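Local atomic coordinates of GH26C (Muricauda sp. MAR_2010_75, PDB entry 6Q78), a protein that probably hydrolyses internal beta-1,4-mannosidic linkages in mannan-type polysaccharides, as an endo-beta-mannanase of glycoside hydrolase family 26. Residues L113-M118 with N138-D143; F119-L124 with E201-F206; G300-Q305 with E311-K316; N354-A359 with M394-K399. All coordinates share one frame; numbering follows the deposited sequence.

Interaction 1: residues L113-M118 with N138-D143; sequences LGSDFM and NQIRDD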
loop_
_atom_site.group_PDB
_atom_site.type_symbol
_atom_site.label_atom_id
_atom_site.label_comp_id
_atom_site.label_asym_id
_atom_site.label_seq_id
_atom_site.Cartn_x
_atom_site.Cartn_y
_atom_site.Cartn_z
ATOM N N LEU A 113 1.161 -8.045 3.859
ATOM C CA LEU A 113 2.573 -7.772 3.624
ATOM C C LEU A 113 2.712 -6.660 2.590
ATOM O O LEU A 113 2.112 -6.743 1.515
ATOM C CB LEU A 113 3.255 -9.019 3.080
ATOM C CG LEU A 113 4.727 -8.836 2.651
ATOM C CD1 LEU A 113 5.555 -8.452 3.891
ATOM C CD2 LEU A 113 5.272 -10.067 1.963
ATOM N N GLY A 114 3.505 -5.643 2.913
ATOM C CA GLY A 114 3.849 -4.583 1.964
ATOM C C GLY A 114 5.216 -4.863 1.366
ATOM O O GLY A 114 6.155 -5.234 2.071
ATOM N N SER A 115 5.305 -4.700 0.046
ATOM C CA SER A 115 6.582 -4.798 -0.684
ATOM C C SER A 115 6.714 -3.609 -1.631
ATOM O O SER A 115 5.815 -2.766 -1.737
ATOM C CB SER A 115 6.588 -6.078 -1.538
ATOM O OG SER A 115 6.553 -7.206 -0.627
ATOM N N ASP A 116 7.859 -3.526 -2.316
ATOM C CA ASP A 116 8.180 -2.337 -3.122
ATOM C C ASP A 116 8.753 -2.811 -4.445
ATOM O O ASP A 116 9.611 -3.699 -4.478
ATOM C CB ASP A 116 9.211 -1.484 -2.366
ATOM C CG ASP A 116 9.320 -0.034 -2.883
ATOM O OD1 ASP A 116 9.155 0.239 -4.104
ATOM O OD2 ASP A 116 9.670 0.848 -2.033
ATOM N N PHE A 117 8.296 -2.215 -5.547
ATOM C CA PHE A 117 8.902 -2.473 -6.860
ATOM C C PHE A 117 10.257 -1.795 -7.072
ATOM O O PHE A 117 10.921 -2.097 -8.080
ATOM C CB PHE A 117 7.943 -2.078 -7.988
ATOM C CG PHE A 117 6.897 -3.123 -8.280
ATOM C CD1 PHE A 117 7.276 -4.360 -8.794
ATOM C CD2 PHE A 117 5.552 -2.864 -8.082
ATOM C CE1 PHE A 117 6.321 -5.349 -9.071
ATOM C CE2 PHE A 117 4.555 -3.858 -8.353
ATOM C CZ PHE A 117 4.988 -5.108 -8.860
ATOM N N MET A 118 10.694 -0.922 -6.154
ATOM C CA MET A 118 11.964 -0.185 -6.270
ATOM C C MET A 118 13.138 -0.998 -6.842
ATOM O O MET A 118 13.739 -0.622 -7.867
ATOM C CB MET A 118 12.304 0.328 -4.873
ATOM C CG MET A 118 13.645 1.057 -4.798
ATOM S SD MET A 118 13.954 1.692 -3.112
ATOM C CE MET A 118 13.914 0.250 -2.041
ATOM N N ASN A 138 14.356 -11.421 -5.893
ATOM C CA ASN A 138 14.032 -12.815 -5.603
ATOM C C ASN A 138 13.590 -13.003 -4.164
ATOM O O ASN A 138 12.701 -13.834 -3.881
ATOM C CB ASN A 138 15.261 -13.664 -5.868
ATOM C CG ASN A 138 14.967 -15.111 -5.828
ATOM O OD1 ASN A 138 14.359 -15.652 -6.754
ATOM N ND2 ASN A 138 15.404 -15.771 -4.761
ATOM N N GLN A 139 14.204 -12.263 -3.236
ATOM C CA GLN A 139 13.738 -12.317 -1.856
ATOM C C GLN A 139 12.323 -11.742 -1.713
ATOM O O GLN A 139 11.487 -12.307 -0.984
ATOM C CB GLN A 139 14.705 -11.567 -0.936
ATOM C CG GLN A 139 14.239 -11.767 0.559
ATOM C CD GLN A 139 14.260 -13.251 0.968
ATOM O OE1 GLN A 139 13.204 -13.897 1.229
ATOM N NE2 GLN A 139 15.451 -13.805 1.009
ATOM N N ILE A 140 12.020 -10.637 -2.414
ATOM C CA ILE A 140 10.655 -10.112 -2.428
ATOM C C ILE A 140 9.700 -11.163 -2.962
ATOM O O ILE A 140 8.635 -11.435 -2.371
ATOM C CB ILE A 140 10.589 -8.816 -3.258
ATOM C CG1 ILE A 140 11.346 -7.708 -2.543
ATOM C CG2 ILE A 140 9.109 -8.419 -3.457
ATOM C CD1 ILE A 140 11.733 -6.528 -3.483
ATOM N N ARG A 141 10.066 -11.778 -4.079
ATOM C CA ARG A 141 9.183 -12.794 -4.675
ATOM C C ARG A 141 8.920 -13.948 -3.692
ATOM O O ARG A 141 7.757 -14.349 -3.471
ATOM C CB ARG A 141 9.828 -13.323 -5.964
ATOM C CG ARG A 141 8.952 -14.314 -6.724
ATOM C CD ARG A 141 9.455 -14.495 -8.192
ATOM N NE ARG A 141 8.565 -15.423 -8.898
ATOM C CZ ARG A 141 8.647 -16.741 -8.720
ATOM N NH1 ARG A 141 9.554 -17.235 -7.878
ATOM N NH2 ARG A 141 7.831 -17.577 -9.360
ATOM N N ASP A 142 9.971 -14.427 -3.012
ATOM C CA ASP A 142 9.786 -15.499 -2.030
ATOM C C ASP A 142 8.881 -15.054 -0.871
ATOM O O ASP A 142 8.020 -15.828 -0.427
ATOM C CB ASP A 142 11.132 -15.913 -1.472
ATOM C CG ASP A 142 11.952 -16.753 -2.456
ATOM O OD1 ASP A 142 11.434 -17.142 -3.542
ATOM O OD2 ASP A 142 13.119 -17.021 -2.133
ATOM N N ASP A 143 9.032 -13.815 -0.392
ATOM C CA ASP A 143 8.202 -13.352 0.728
ATOM C C ASP A 143 6.747 -13.180 0.296
ATOM O O ASP A 143 5.826 -13.512 1.063
ATOM C CB ASP A 143 8.747 -12.017 1.268
ATOM C CG ASP A 143 10.037 -12.164 2.056
ATOM O OD1 ASP A 143 10.647 -11.094 2.412
ATOM O OD2 ASP A 143 10.462 -13.300 2.308
#
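D116, whose backbone O rests against CD1 of I140 at 3.7 Å, turns its carboxylate away from the helix, and OD1 takes the backbone N of M118 at 2.8 Å in an Asx turn. That N-H arrives from above the carboxylate plane, 48° out of it, while OD2 is held by ND1 of H159. An aspartate suits the place because its short arm can tie down the chain where strand 112-116 gives way to a loop. Across the contact, side-chain methyl groups do the touching, against carbon and against backbone carbonyl oxygens. I140 divides its work between two branches: with chi1 at -68°, CG1 lies beside its backbone N and carries CD1 to D116 O, whereas CG2, anti to that N, meets CB of S115 at 3.9 Å. The small serine leaves room for this beta-branched neighbour. Further along, CD2 of L113 lies 3.6 Å from the backbone O of D143 and 4.0 Å from its CB. Strand and helix segments run nearly antiparallel, their axes 9.6 Å apart, as expected in a beta-alpha-beta unit of a TIM barrel, completed here by strand 153-157, whose F156 touches both S115 and I140. No hydrogen bond joins residues 113-118 to 138-143; van der Waals packing of I140, L113 and S115 holds them, part of it methyl against carbonyl, and the strand's polar backbone is served by V153, V155 and Q85 of neighbouring strands.

Interaction 2: residues F119-L124 with E201-F206; sequences FITDDL and EKIASF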
loop_
_atom_site.group_PDB
_atom_site.type_symbol
_atom_site.label_atom_id
_atom_site.label_comp_id
_atom_site.label_asym_id
_atom_site.label_seq_id
_atom_site.Cartn_x
_atom_site.Cartn_y
_atom_site.Cartn_z
ATOM N N PHE A 119 13.535 -2.076 -6.166
ATOM C CA PHE A 119 14.709 -2.808 -6.628
ATOM C C PHE A 119 14.388 -3.654 -7.867
ATOM O O PHE A 119 15.300 -3.988 -8.642
ATOM C CB PHE A 119 15.231 -3.683 -5.471
ATOM C CG PHE A 119 15.896 -2.897 -4.319
ATOM C CD1 PHE A 119 16.605 -1.717 -4.552
ATOM C CD2 PHE A 119 15.681 -3.298 -3.010
ATOM C CE1 PHE A 119 17.183 -0.998 -3.500
ATOM C CE2 PHE A 119 16.289 -2.591 -1.951
ATOM C CZ PHE A 119 17.001 -1.436 -2.206
ATOM N N ILE A 120 13.120 -4.016 -8.063
ATOM C CA ILE A 120 12.728 -4.809 -9.213
ATOM C C ILE A 120 12.871 -4.005 -10.494
ATOM O O ILE A 120 13.135 -4.580 -11.571
ATOM C CB ILE A 120 11.300 -5.324 -8.956
ATOM C CG1 ILE A 120 11.321 -6.240 -7.714
ATOM C CG2 ILE A 120 10.708 -6.033 -10.179
ATOM C CD1 ILE A 120 9.923 -6.562 -7.184
ATOM N N THR A 121 12.729 -2.682 -10.417
ATOM C CA THR A 121 12.789 -1.839 -11.612
ATOM C C THR A 121 14.090 -1.049 -11.715
ATOM O O THR A 121 14.222 -0.169 -12.584
ATOM C CB THR A 121 11.617 -0.850 -11.693
ATOM O OG1 THR A 121 11.663 0.058 -10.573
ATOM C CG2 THR A 121 10.283 -1.606 -11.715
ATOM N N ASP A 122 15.073 -1.343 -10.884
ATOM C CA ASP A 122 16.304 -0.559 -10.922
ATOM C C ASP A 122 17.005 -0.728 -12.266
ATOM O O ASP A 122 17.033 -1.828 -12.833
ATOM C CB ASP A 122 17.256 -1.033 -9.810
ATOM C CG ASP A 122 18.357 0.006 -9.531
ATOM O OD1 ASP A 122 19.380 0.038 -10.267
ATOM O OD2 ASP A 122 18.137 0.844 -8.630
ATOM N N ASP A 123 17.584 0.370 -12.772
ATOM C CA ASP A 123 18.341 0.297 -14.020
ATOM C C ASP A 123 19.415 -0.774 -13.976
ATOM O O ASP A 123 19.742 -1.372 -15.001
ATOM C CB ASP A 123 19.055 1.622 -14.285
ATOM C CG ASP A 123 18.120 2.776 -14.682
ATOM O OD1 ASP A 123 16.946 2.532 -14.970
ATOM O OD2 ASP A 123 18.613 3.929 -14.734
ATOM N N LEU A 124 19.986 -1.034 -12.807
ATOM C CA LEU A 124 21.093 -1.973 -12.740
ATOM C C LEU A 124 20.659 -3.394 -12.416
ATOM O O LEU A 124 21.514 -4.276 -12.294
ATOM C CB LEU A 124 22.104 -1.534 -11.683
ATOM C CG LEU A 124 22.790 -0.209 -11.991
ATOM C CD1 LEU A 124 23.900 -0.012 -10.975
ATOM C CD2 LEU A 124 23.340 -0.206 -13.407
ATOM N N GLU A 201 6.796 -2.996 -18.267
ATOM C CA GLU A 201 6.923 -4.369 -18.756
ATOM C C GLU A 201 7.621 -5.251 -17.730
ATOM O O GLU A 201 7.252 -6.425 -17.567
ATOM C CB GLU A 201 7.653 -4.371 -20.103
ATOM C CG GLU A 201 6.770 -3.772 -21.219
ATOM C CD GLU A 201 7.548 -3.178 -22.396
ATOM O OE1 GLU A 201 8.752 -3.494 -22.568
ATOM O OE2 GLU A 201 6.948 -2.385 -23.168
ATOM N N LYS A 202 8.613 -4.704 -17.010
ATOM C CA LYS A 202 9.259 -5.478 -15.945
ATOM C C LYS A 202 8.300 -5.715 -14.782
ATOM O O LYS A 202 8.220 -6.832 -14.256
ATOM C CB LYS A 202 10.509 -4.734 -15.440
ATOM C CG LYS A 202 11.239 -5.435 -14.284
ATOM C CD LYS A 202 11.725 -6.837 -14.724
ATOM C CE LYS A 202 12.208 -7.666 -13.518
ATOM N NZ LYS A 202 13.407 -7.039 -12.857
ATOM N N ILE A 203 7.532 -4.695 -14.377
ATOM C CA ILE A 203 6.512 -4.913 -13.356
ATOM C C ILE A 203 5.543 -6.008 -13.793
ATOM O O ILE A 203 5.162 -6.878 -12.996
ATOM C CB ILE A 203 5.786 -3.590 -13.040
ATOM C CG1 ILE A 203 6.733 -2.690 -12.218
ATOM C CG2 ILE A 203 4.454 -3.874 -12.268
ATOM C CD1 ILE A 203 6.161 -1.312 -11.944
ATOM N N ALA A 204 5.109 -5.973 -15.058
ATOM C CA ALA A 204 4.143 -6.961 -15.536
ATOM C C ALA A 204 4.731 -8.362 -15.544
ATOM O O ALA A 204 4.056 -9.317 -15.125
ATOM C CB ALA A 204 3.659 -6.577 -16.932
ATOM N N SER A 205 5.968 -8.525 -16.034
ATOM C CA SER A 205 6.548 -9.861 -16.085
ATOM C C SER A 205 6.771 -10.399 -14.676
ATOM O O SER A 205 6.503 -11.586 -14.407
ATOM C CB SER A 205 7.827 -9.880 -16.925
ATOM O OG SER A 205 8.851 -9.158 -16.297
ATOM N N PHE A 206 7.201 -9.541 -13.744
ATOM C CA PHE A 206 7.336 -10.006 -12.369
ATOM C C PHE A 206 5.980 -10.405 -11.816
ATOM O O PHE A 206 5.835 -11.463 -11.174
ATOM C CB PHE A 206 7.967 -8.899 -11.499
ATOM C CG PHE A 206 8.097 -9.265 -10.049
ATOM C CD1 PHE A 206 7.071 -9.003 -9.153
ATOM C CD2 PHE A 206 9.235 -9.918 -9.589
ATOM C CE1 PHE A 206 7.213 -9.334 -7.809
ATOM C CE2 PHE A 206 9.360 -10.277 -8.255
ATOM C CZ PHE A 206 8.368 -9.990 -7.370
#
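The irregular loop 119-124 lies against one side of helix residues 201-206, and the two backbones come nearest at T121 and K202, whose CA atoms are 6.7 Å apart. I120 and K202 supply the polar link: NZ of the lysine donates to the backbone O of I120 at 2.8 Å, lying in the carbonyl plane with a C=O...N angle of 146°. Bends at chi2 and chi4 curve the lysine chain round the carbonyl, so that CG lies 3.4 Å from the same O and the amine reaches it. NZ also forms a salt bridge with E137, so one charge serves both loop and neighbouring helix 132-150. The side chain of I120 goes to F206, its CD1 sitting 3.8 Å from the ring centroid and only 13° off the ring normal, a CH-pi contact over the middle of the face. Beside it, CG2 of T121 packs on CG1 of I203 at 3.7 Å. Threonine suits the place because its methyl can pack on I203 while its hydroxyl, OG1, bonds to NE1 of W158. Taken together, the carbonyl of a buried loop residue is answered by a long lysine side chain, while isoleucine and phenylalanine pack together beside it.

Interaction 3: residues G300-Q305 with E311-K316; sequences GDFNNQ and ERANQK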
loop_
_atom_site.group_PDB
_atom_site.type_symbol
_atom_site.label_atom_id
_atom_site.label_comp_id
_atom_site.label_asym_id
_atom_site.label_seq_id
_atom_site.Cartn_x
_atom_site.Cartn_y
_atom_site.Cartn_z
ATOM N N GLY A 300 1.700 12.294 9.819
ATOM C CA GLY A 300 1.792 13.607 10.444
ATOM C C GLY A 300 0.765 13.850 11.538
ATOM O O GLY A 300 1.085 14.465 12.563
ATOM N N ASP A 301 -0.477 13.361 11.348
ATOM C CA ASP A 301 -1.479 13.635 12.371
ATOM C C ASP A 301 -1.277 12.801 13.623
ATOM O O ASP A 301 -1.866 13.131 14.664
ATOM C CB ASP A 301 -2.883 13.463 11.808
ATOM C CG ASP A 301 -3.210 14.504 10.749
ATOM O OD1 ASP A 301 -2.766 15.670 10.892
ATOM O OD2 ASP A 301 -3.905 14.144 9.770
ATOM N N PHE A 302 -0.390 11.815 13.563
ATOM C CA PHE A 302 -0.048 10.971 14.699
ATOM C C PHE A 302 1.282 11.343 15.347
ATOM O O PHE A 302 1.645 10.758 16.372
ATOM C CB PHE A 302 -0.042 9.497 14.281
ATOM C CG PHE A 302 -1.392 8.980 13.848
ATOM C CD1 PHE A 302 -2.435 8.875 14.761
ATOM C CD2 PHE A 302 -1.624 8.616 12.530
ATOM C CE1 PHE A 302 -3.677 8.412 14.374
ATOM C CE2 PHE A 302 -2.878 8.141 12.140
ATOM C CZ PHE A 302 -3.902 8.032 13.079
ATOM N N ASN A 303 1.995 12.338 14.820
ATOM C CA ASN A 303 3.358 12.607 15.284
ATOM C C ASN A 303 3.322 13.572 16.468
ATOM O O ASN A 303 3.569 14.778 16.353
ATOM C CB ASN A 303 4.226 13.137 14.147
ATOM C CG ASN A 303 5.708 13.124 14.514
ATOM O OD1 ASN A 303 6.055 12.996 15.680
ATOM N ND2 ASN A 303 6.581 13.237 13.514
ATOM N N ASN A 304 2.979 13.018 17.636
ATOM C CA ASN A 304 2.884 13.793 18.878
ATOM C C ASN A 304 1.987 15.021 18.709
ATOM O O ASN A 304 2.351 16.133 19.094
ATOM C CB ASN A 304 4.258 14.270 19.359
ATOM C CG ASN A 304 5.196 13.162 19.699
ATOM O OD1 ASN A 304 6.189 12.947 18.997
ATOM N ND2 ASN A 304 4.935 12.482 20.804
ATOM N N GLN A 305 0.823 14.824 18.093
ATOM C CA GLN A 305 -0.123 15.908 17.849
ATOM C C GLN A 305 -1.351 15.830 18.751
ATOM O O GLN A 305 -2.304 16.598 18.554
ATOM C CB GLN A 305 -0.562 15.894 16.381
ATOM C CG GLN A 305 0.565 16.065 15.360
ATOM C CD GLN A 305 1.120 17.462 15.308
ATOM O OE1 GLN A 305 0.573 18.334 14.620
ATOM N NE2 GLN A 305 2.206 17.702 16.025
ATOM N N GLU A 311 -8.162 13.559 15.861
ATOM C CA GLU A 311 -9.406 14.004 15.232
ATOM C C GLU A 311 -9.195 14.304 13.747
ATOM O O GLU A 311 -9.985 13.873 12.898
ATOM C CB GLU A 311 -9.960 15.235 15.954
ATOM C CG GLU A 311 -10.266 14.996 17.422
ATOM C CD GLU A 311 -10.699 16.270 18.133
ATOM O OE1 GLU A 311 -10.198 16.529 19.248
ATOM O OE2 GLU A 311 -11.534 17.011 17.573
ATOM N N ARG A 312 -8.140 15.057 13.412
ATOM C CA ARG A 312 -7.824 15.277 11.999
ATOM C C ARG A 312 -7.700 13.955 11.250
ATOM O O ARG A 312 -8.236 13.803 10.150
ATOM C CB ARG A 312 -6.530 16.089 11.852
ATOM C CG ARG A 312 -6.638 17.477 12.417
ATOM C CD ARG A 312 -5.477 18.375 11.971
ATOM N NE ARG A 312 -4.143 17.828 12.257
ATOM C CZ ARG A 312 -3.418 18.093 13.348
ATOM N NH1 ARG A 312 -3.895 18.855 14.312
ATOM N NH2 ARG A 312 -2.208 17.561 13.473
ATOM N N ALA A 313 -6.963 12.995 11.817
ATOM C CA ALA A 313 -6.775 11.721 11.123
ATOM C C ALA A 313 -8.105 11.014 10.890
ATOM O O ALA A 313 -8.347 10.461 9.813
ATOM C CB ALA A 313 -5.821 10.815 11.910
ATOM N N ASN A 314 -8.986 11.026 11.889
ATOM C CA ASN A 314 -10.288 10.394 11.711
ATOM C C ASN A 314 -11.134 11.119 10.667
ATOM O O ASN A 314 -11.815 10.471 9.849
ATOM C CB ASN A 314 -11.011 10.360 13.052
ATOM C CG ASN A 314 -12.383 9.727 12.969
ATOM O OD1 ASN A 314 -13.396 10.412 13.148
ATOM N ND2 ASN A 314 -12.426 8.416 12.698
ATOM N N GLN A 315 -11.130 12.447 10.691
ATOM C CA GLN A 315 -11.912 13.215 9.722
ATOM C C GLN A 315 -11.438 12.949 8.298
ATOM O O GLN A 315 -12.253 12.844 7.367
ATOM C CB GLN A 315 -11.827 14.714 10.040
ATOM C CG GLN A 315 -12.610 15.068 11.300
ATOM C CD GLN A 315 -12.310 16.443 11.837
ATOM O OE1 GLN A 315 -11.424 17.131 11.351
ATOM N NE2 GLN A 315 -13.057 16.848 12.856
ATOM N N LYS A 316 -10.120 12.881 8.092
ATOM C CA LYS A 316 -9.639 12.645 6.746
ATOM C C LYS A 316 -9.959 11.219 6.309
ATOM O O LYS A 316 -10.399 10.995 5.171
ATOM C CB LYS A 316 -8.147 12.955 6.693
ATOM C CG LYS A 316 -7.822 14.443 6.914
ATOM C CD LYS A 316 -6.319 14.598 7.168
ATOM C CE LYS A 316 -5.970 16.037 7.569
ATOM N NZ LYS A 316 -4.467 16.086 7.779
HETATM O O HOH W 1 -3.150 18.356 8.998
#
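D301 and its partners R312 and K316 form the tight part of this contact, a salt-bridge network between the 3-10 turn and helix residues 311-316. OD1 accepts side-on from two nitrogens of the arginine, NE at 2.9 Å and NH2 at 3.2 Å, both reaching it from the same face of the carboxylate; the two flat groups stand 70° apart. OD2 uses its syn lone pair for NZ of K316 at 2.8 Å and also accepts from N298. The lysine, extended beyond CG, has further partners in the backbone O of N273 and the ring of F276. Beside the charged groups, CB of A313 is small enough to let CZ of F302 approach to 3.6 Å. The other side is looser: exposed Q305, bent at chi2, offers OE1 to NH2 of R312 in a weak bond of 3.1 Å, while its NE2 turns back to the backbone O of N303. An alanine in place of D301 would remove both acceptor oxygens and would probably leave R312 less firmly fixed and the amine of buried K316 without this counter-charge. With two cations sharing one carboxylate, the aspartate is likely to remain ionised, binding the loop after strand 293-298 to the helix that follows it.

Interaction 4: residues N354-A359 with M394-K399; sequences NNLFEA and MEFVSK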
loop_
_atom_site.group_PDB
_atom_site.type_symbol
_atom_site.label_atom_id
_atom_site.label_comp_id
_atom_site.label_asym_id
_atom_site.label_seq_id
_atom_site.Cartn_x
_atom_site.Cartn_y
_atom_site.Cartn_z
ATOM N N ASN A 354 -5.590 4.140 21.912
ATOM C CA ASN A 354 -6.377 5.355 22.114
ATOM C C ASN A 354 -6.279 6.344 20.962
ATOM O O ASN A 354 -7.134 7.242 20.853
ATOM C CB ASN A 354 -5.902 6.082 23.370
ATOM C CG ASN A 354 -6.037 5.221 24.609
ATOM O OD1 ASN A 354 -6.977 4.433 24.725
ATOM N ND2 ASN A 354 -5.091 5.350 25.531
ATOM N N ASN A 355 -5.237 6.247 20.143
ATOM C CA ASN A 355 -5.021 7.207 19.066
ATOM C C ASN A 355 -5.298 6.551 17.720
ATOM O O ASN A 355 -6.268 6.891 17.045
ATOM C CB ASN A 355 -3.610 7.802 19.115
ATOM C CG ASN A 355 -3.383 8.671 20.337
ATOM O OD1 ASN A 355 -4.201 8.702 21.276
ATOM N ND2 ASN A 355 -2.264 9.407 20.331
ATOM N N LEU A 356 -4.460 5.610 17.304
ATOM C CA LEU A 356 -4.651 4.974 16.008
ATOM C C LEU A 356 -5.992 4.253 15.937
ATOM O O LEU A 356 -6.757 4.447 14.984
ATOM C CB LEU A 356 -3.499 4.007 15.728
ATOM C CG LEU A 356 -3.696 3.235 14.426
ATOM C CD1 LEU A 356 -3.701 4.184 13.190
ATOM C CD2 LEU A 356 -2.567 2.235 14.281
ATOM N N PHE A 357 -6.306 3.419 16.941
ATOM C CA PHE A 357 -7.546 2.647 16.859
ATOM C C PHE A 357 -8.757 3.560 16.756
ATOM O O PHE A 357 -9.690 3.291 15.983
ATOM C CB PHE A 357 -7.691 1.718 18.058
ATOM C CG PHE A 357 -8.935 0.861 18.006
ATOM C CD1 PHE A 357 -8.968 -0.272 17.196
ATOM C CD2 PHE A 357 -10.072 1.219 18.726
ATOM C CE1 PHE A 357 -10.138 -1.069 17.143
ATOM C CE2 PHE A 357 -11.230 0.439 18.669
ATOM C CZ PHE A 357 -11.256 -0.703 17.885
ATOM N N GLU A 358 -8.764 4.637 17.530
ATOM C CA GLU A 358 -9.876 5.581 17.476
ATOM C C GLU A 358 -9.993 6.226 16.102
ATOM O O GLU A 358 -11.096 6.361 15.563
ATOM C CB GLU A 358 -9.703 6.634 18.572
ATOM C CG GLU A 358 -9.917 6.043 19.933
ATOM C CD GLU A 358 -11.352 5.627 20.107
ATOM O OE1 GLU A 358 -12.223 6.368 19.606
ATOM O OE2 GLU A 358 -11.609 4.565 20.708
ATOM N N ALA A 359 -8.872 6.634 15.511
ATOM C CA ALA A 359 -8.959 7.219 14.179
ATOM C C ALA A 359 -9.484 6.221 13.159
ATOM O O ALA A 359 -10.127 6.615 12.179
ATOM C CB ALA A 359 -7.585 7.752 13.758
ATOM N N MET A 394 -0.577 -4.862 22.110
ATOM C CA MET A 394 -1.338 -6.077 22.356
ATOM C C MET A 394 -2.799 -5.783 22.568
ATOM O O MET A 394 -3.647 -6.492 22.104
ATOM C CB MET A 394 -0.784 -6.812 23.574
ATOM C CG MET A 394 0.577 -7.411 23.347
ATOM S SD MET A 394 0.618 -8.726 22.110
ATOM C CE MET A 394 -0.931 -9.564 22.315
ATOM N N GLU A 395 -3.082 -4.717 23.292
ATOM C CA GLU A 395 -4.446 -4.329 23.507
ATOM C C GLU A 395 -5.112 -3.959 22.187
ATOM O O GLU A 395 -6.224 -4.345 21.939
ATOM C CB GLU A 395 -4.556 -3.193 24.534
ATOM C CG GLU A 395 -5.996 -2.847 24.840
ATOM C CD GLU A 395 -6.160 -1.812 25.924
ATOM O OE1 GLU A 395 -5.158 -1.284 26.421
ATOM O OE2 GLU A 395 -7.310 -1.538 26.230
ATOM N N PHE A 396 -4.390 -3.231 21.347
ATOM C CA PHE A 396 -4.898 -2.845 20.039
ATOM C C PHE A 396 -5.211 -4.068 19.179
ATOM O O PHE A 396 -6.310 -4.174 18.633
ATOM C CB PHE A 396 -3.886 -1.896 19.379
ATOM C CG PHE A 396 -4.035 -1.725 17.884
ATOM C CD1 PHE A 396 -5.168 -1.139 17.337
ATOM C CD2 PHE A 396 -3.007 -2.101 17.038
ATOM C CE1 PHE A 396 -5.285 -0.960 15.960
ATOM C CE2 PHE A 396 -3.105 -1.925 15.655
ATOM C CZ PHE A 396 -4.250 -1.336 15.117
ATOM N N VAL A 397 -4.266 -5.007 19.053
ATOM C CA VAL A 397 -4.487 -6.147 18.152
ATOM C C VAL A 397 -5.507 -7.131 18.704
ATOM O O VAL A 397 -5.991 -8.000 17.969
ATOM C CB VAL A 397 -3.204 -6.864 17.662
ATOM C CG1 VAL A 397 -2.275 -5.881 16.967
ATOM C CG2 VAL A 397 -2.505 -7.610 18.815
ATOM N N SER A 398 -5.828 -7.025 19.984
ATOM C CA SER A 398 -6.878 -7.839 20.576
ATOM C C SER A 398 -8.276 -7.288 20.330
ATOM O O SER A 398 -9.248 -7.985 20.636
ATOM C CB SER A 398 -6.627 -8.001 22.072
ATOM O OG SER A 398 -5.328 -8.538 22.267
ATOM N N LYS A 399 -8.406 -6.077 19.784
ATOM C CA LYS A 399 -9.726 -5.536 19.502
ATOM C C LYS A 399 -10.407 -6.399 18.444
ATOM O O LYS A 399 -9.744 -6.890 17.517
ATOM C CB LYS A 399 -9.632 -4.096 18.989
ATOM C CG LYS A 399 -9.119 -3.044 19.996
ATOM C CD LYS A 399 -10.145 -2.733 21.087
ATOM C CE LYS A 399 -9.712 -1.539 21.940
ATOM N NZ LYS A 399 -10.824 -1.068 22.855
#
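F357 receives K399 over one face of its ring: CG of the lysine stands 3.9 Å from the centroid, 21° off the normal and displaced toward the rim, a CH-pi contact made by the aliphatic chain. CB of the same lysine is 3.6 Å from CE1 of F357. A lysine fits here, at the partly exposed border, because its methylenes can cover an aromatic ring while its amine continues past it. F396 meets the phenylalanine at another place, CD1 lying 3.9 Å from CB of F357, and its CE1 is close to the plane of the F357 ring, at the edge. Deeper in, CD2 of L356 touches CZ of F396 at 4.0 Å. F357 has CG anti to its backbone N, chi1 -178°, which directs the ring toward residues 394-399, so that K399 lies over a face and F396 at the edge. Were it a serine, the methylenes of K399 would lose the face they cover, and a gap would probably open beside F396. The turn before the lysine probably helps to position it: the backbone O of M394 accepts from both N and OG of S398, the hydroxyl at 2.7 Å, from opposite faces of its carbonyl plane, and N of K399 bonds to the backbone O of F396. Beyond this shell, F372 of strand 369-372 touches both L356 and F396, and F352 and T353 extend the F396 contact along helix 351-361. On another side, helix 351-361 leans on helix 306-327, where A359 meets A313, so the contact joins helix 390-397 to the outer helical layer of the barrel.

The four contacts form two touching pairs. Interactions 1 and 2 lie about 12 Å apart between centres and share F156 of strand 153-157, which meets residues of both; F117 adds a bridge to I203 and F206. Interactions 3 and 4 are joined by F302 packing on L356 and A359 and by N314 reaching the backbone O of A359; interaction 3 lies across the chain's centre from interactions 1 and 2. Interaction 1, nearest that centre, is strand-on-helix packing without a hydrogen bond between the segments. Interaction 2 mixes a lysine-to-carbonyl bond with aromatic packing, interaction 3 relies on buried charge with exposed Q305 on its solvent side, and interaction 4 buries L356, F357 and F396 beside partly exposed K399.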